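Long-range contact in diaminopimelate decarboxylase (Psychromonas ingrahamii, PDB 4XG1), which probably catalyses the pyridoxal-phosphate-dependent decarboxylation of meso-diaminopimelate to L-lysine, the last step of lysine biosynthesis: residues R40-F45 with R277-N282. Numbering follows the deposited sequence.
Sequences RHWQAF and RAIMAN. With LLP ((2S)-2-amino-6-[[3-hydroxy-2-methyl-5-(phosphonooxymethyl)pyridin-4-yl]methylideneamino]hexanoic acid), chain T.
H41 and I279 make the polar link between helix 35-49 and the short helix 277-280. H41 ND1 donates to I279 O at 3.2 Å, with an N-H...O angle of 153°. The acceptor lies at the edge of the imidazole, in the ring plane, while ND1 sits above the carbonyl plane of I279. CG of H41 is anti to its carbonyl carbon (chi1 -78°), which brings ND1 to the carbonyl of I279. A leucine here would probably leave I279 O without this side-chain donor, so that 40-45 and 277-282 would meet through apolar contacts.

That packing comes from W42 and F45. The side chains of W42 and I279 lie side by side, with I279 CD1 3.9 Å from W42 CD1. The F45 ring presents its edge to the methyl of A278, with F45 CE2 to A278 CB at 3.7 Å. I279 CG1 lies 4.0 Å from F45 CD2. I56 of strand 54-59 also touches both aromatics.

R277 holds both ends of the LLP adduct, the cofactor phosphate and the carboxylate of the lysine part. R277 N donates to LLP OP1 at 2.7 Å. R277 NH1 and NH2 both donate to LLP OXT, which lies at the guanidinium edge, NH1 at 3.0 Å. The contact thus packs helix 35-49 against the phosphate-binding helix after strand 270-273, in the TIM-barrel domain of class-II (fold type III) decarboxylases.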
loop_
_atom_site.group_PDB
_atom_site.type_symbol
_atom_site.label_atom_id
_atom_site.label_comp_id
_atom_site.label_asym_id
_atom_site.label_seq_id
_atom_site.Cartn_x
_atom_site.Cartn_y
_atom_site.Cartn_z
ATOM N N ARG B 40 -19.205 -9.333 -18.610
ATOM C CA ARG B 40 -20.378 -9.978 -18.075
ATOM C C ARG B 40 -20.825 -9.275 -16.813
ATOM O O ARG B 40 -22.018 -8.988 -16.655
ATOM C CB ARG B 40 -20.102 -11.423 -17.781
ATOM C CG ARG B 40 -21.332 -12.229 -17.506
ATOM C CD ARG B 40 -20.921 -13.668 -17.296
ATOM N NE ARG B 40 -20.474 -13.894 -15.930
ATOM C CZ ARG B 40 -19.805 -14.971 -15.500
ATOM N NH1 ARG B 40 -19.440 -15.945 -16.344
ATOM N NH2 ARG B 40 -19.494 -15.070 -14.203
ATOM N N HIS B 41 -19.874 -8.978 -15.923
ATOM C CA HIS B 41 -20.215 -8.392 -14.624
ATOM C C HIS B 41 -20.738 -6.972 -14.747
ATOM O O HIS B 41 -21.643 -6.599 -14.024
ATOM C CB HIS B 41 -19.050 -8.466 -13.646
ATOM C CG HIS B 41 -18.860 -9.819 -13.033
ATOM N ND1 HIS B 41 -17.745 -10.141 -12.301
ATOM C CD2 HIS B 41 -19.624 -10.941 -13.062
ATOM C CE1 HIS B 41 -17.840 -11.393 -11.876
ATOM N NE2 HIS B 41 -18.966 -11.909 -12.339
ATOM N N TRP B 42 -20.224 -6.199 -15.691
ATOM C CA TRP B 42 -20.732 -4.848 -15.890
ATOM C C TRP B 42 -22.142 -4.916 -16.468
ATOM O O TRP B 42 -23.011 -4.153 -16.092
ATOM C CB TRP B 42 -19.838 -4.057 -16.832
ATOM C CG TRP B 42 -20.260 -2.625 -16.976
ATOM C CD1 TRP B 42 -19.818 -1.564 -16.252
ATOM C CD2 TRP B 42 -21.205 -2.098 -17.914
ATOM N NE1 TRP B 42 -20.414 -0.392 -16.690
ATOM C CE2 TRP B 42 -21.274 -0.711 -17.708
ATOM C CE3 TRP B 42 -22.000 -2.676 -18.919
ATOM C CZ2 TRP B 42 -22.088 0.095 -18.455
ATOM C CZ3 TRP B 42 -22.809 -1.872 -19.660
ATOM C CH2 TRP B 42 -22.842 -0.507 -19.444
ATOM N N GLN B 43 -22.345 -5.817 -17.430
ATOM C CA GLN B 43 -23.647 -5.997 -18.090
ATOM C C GLN B 43 -24.719 -6.502 -17.134
ATOM O O GLN B 43 -25.823 -5.982 -17.143
ATOM C CB GLN B 43 -23.526 -6.931 -19.297
ATOM C CG GLN B 43 -23.358 -6.142 -20.583
ATOM C CD GLN B 43 -22.460 -6.826 -21.578
ATOM O OE1 GLN B 43 -22.079 -8.001 -21.395
ATOM N NE2 GLN B 43 -22.171 -6.130 -22.675
ATOM N N ALA B 44 -24.376 -7.486 -16.306
ATOM C CA ALA B 44 -25.279 -7.953 -15.257
ATOM C C ALA B 44 -25.887 -6.782 -14.523
ATOM O O ALA B 44 -27.097 -6.766 -14.335
ATOM C CB ALA B 44 -24.568 -8.854 -14.287
ATOM N N PHE B 45 -25.087 -5.766 -14.214
ATOM C CA PHE B 45 -25.607 -4.556 -13.594
ATOM C C PHE B 45 -26.450 -3.692 -14.537
ATOM O O PHE B 45 -27.495 -3.159 -14.165
ATOM C CB PHE B 45 -24.453 -3.650 -13.106
ATOM C CG PHE B 45 -24.000 -3.902 -11.682
ATOM C CD1 PHE B 45 -24.713 -3.390 -10.645
ATOM C CD2 PHE B 45 -22.845 -4.630 -11.408
ATOM C CE1 PHE B 45 -24.327 -3.610 -9.340
ATOM C CE2 PHE B 45 -22.452 -4.870 -10.110
ATOM C CZ PHE B 45 -23.207 -4.344 -9.065
ATOM N N ARG B 277 -15.876 -3.453 -6.634
ATOM C CA ARG B 277 -15.618 -4.849 -6.295
ATOM C C ARG B 277 -16.494 -5.854 -7.054
ATOM O O ARG B 277 -16.003 -6.843 -7.564
ATOM C CB ARG B 277 -15.795 -5.043 -4.800
ATOM C CG ARG B 277 -15.362 -6.391 -4.279
ATOM C CD ARG B 277 -15.737 -6.634 -2.819
ATOM N NE ARG B 277 -15.593 -5.495 -1.949
ATOM C CZ ARG B 277 -14.509 -5.149 -1.260
ATOM N NH1 ARG B 277 -13.376 -5.817 -1.312
ATOM N NH2 ARG B 277 -14.566 -4.047 -0.516
ATOM N N ALA B 278 -17.797 -5.595 -7.117
ATOM C CA ALA B 278 -18.746 -6.544 -7.694
ATOM C C ALA B 278 -18.457 -6.767 -9.166
ATOM O O ALA B 278 -18.657 -7.864 -9.695
ATOM C CB ALA B 278 -20.149 -6.049 -7.518
ATOM N N ILE B 279 -17.906 -5.750 -9.812
ATOM C CA ILE B 279 -17.475 -5.928 -11.195
ATOM C C ILE B 279 -16.129 -6.615 -11.325
ATOM O O ILE B 279 -15.971 -7.501 -12.144
ATOM C CB ILE B 279 -17.484 -4.605 -11.957
ATOM C CG1 ILE B 279 -18.924 -4.143 -12.106
ATOM C CG2 ILE B 279 -16.835 -4.766 -13.328
ATOM C CD1 ILE B 279 -19.047 -2.750 -12.663
ATOM N N MET B 280 -15.149 -6.236 -10.533
ATOM C CA MET B 280 -13.751 -6.669 -10.811
ATOM C C MET B 280 -13.193 -7.772 -9.953
ATOM O O MET B 280 -12.271 -8.457 -10.386
ATOM C CB MET B 280 -12.817 -5.477 -10.701
ATOM C CG MET B 280 -13.010 -4.443 -11.785
ATOM S SD MET B 280 -12.665 -5.042 -13.435
ATOM C CE MET B 280 -11.117 -5.927 -13.243
ATOM N N ALA B 281 -13.711 -7.957 -8.744
ATOM C CA ALA B 281 -13.028 -8.841 -7.789
ATOM C C ALA B 281 -12.658 -10.177 -8.393
ATOM O O ALA B 281 -11.493 -10.553 -8.466
ATOM C CB ALA B 281 -13.844 -9.032 -6.557
ATOM N N ASN B 282 -13.659 -10.879 -8.889
ATOM C CA ASN B 282 -13.434 -12.227 -9.413
ATOM C C ASN B 282 -13.168 -12.243 -10.910
ATOM O O ASN B 282 -13.034 -13.319 -11.495
ATOM C CB ASN B 282 -14.601 -13.120 -9.040
ATOM C CG ASN B 282 -14.586 -13.483 -7.568
ATOM O OD1 ASN B 282 -13.563 -13.926 -7.041
ATOM N ND2 ASN B 282 -15.717 -13.289 -6.887
HETATM N N1 LLP T . -18.144 4.811 -4.301
HETATM C C2 LLP T . -17.485 5.386 -3.288
HETATM C "C2'" LLP T . -17.784 6.821 -2.936
HETATM C C3 LLP T . -16.471 4.583 -2.577
HETATM O O3 LLP T . -15.798 5.108 -1.527
HETATM C C4 LLP T . -16.239 3.193 -2.982
HETATM C "C4'" LLP T . -15.260 2.289 -2.302
HETATM C C5 LLP T . -17.032 2.673 -4.115
HETATM C C6 LLP T . -17.934 3.534 -4.723
HETATM C "C5'" LLP T . -16.876 1.274 -4.644
HETATM O OP4 LLP T . -17.156 0.310 -3.707
HETATM P P LLP T . -17.147 -1.261 -4.023
HETATM O OP1 LLP T . -15.838 -1.476 -4.768
HETATM O OP2 LLP T . -17.357 -2.001 -2.681
HETATM O OP3 LLP T . -18.445 -1.596 -4.783
HETATM N N LLP T . -9.466 -1.317 -0.149
HETATM C CA LLP T . -10.736 -1.989 0.344
HETATM C CB LLP T . -11.952 -1.518 -0.445
HETATM C CG LLP T . -12.760 -0.392 0.173
HETATM C CD LLP T . -13.060 0.714 -0.814
HETATM C CE LLP T . -14.059 1.715 -0.205
HETATM N NZ LLP T . -14.627 2.757 -1.084
HETATM C C LLP T . -10.616 -3.476 0.112
HETATM O O LLP T . -9.666 -3.955 -0.483
HETATM O OXT LLP T . -11.465 -4.267 0.490
#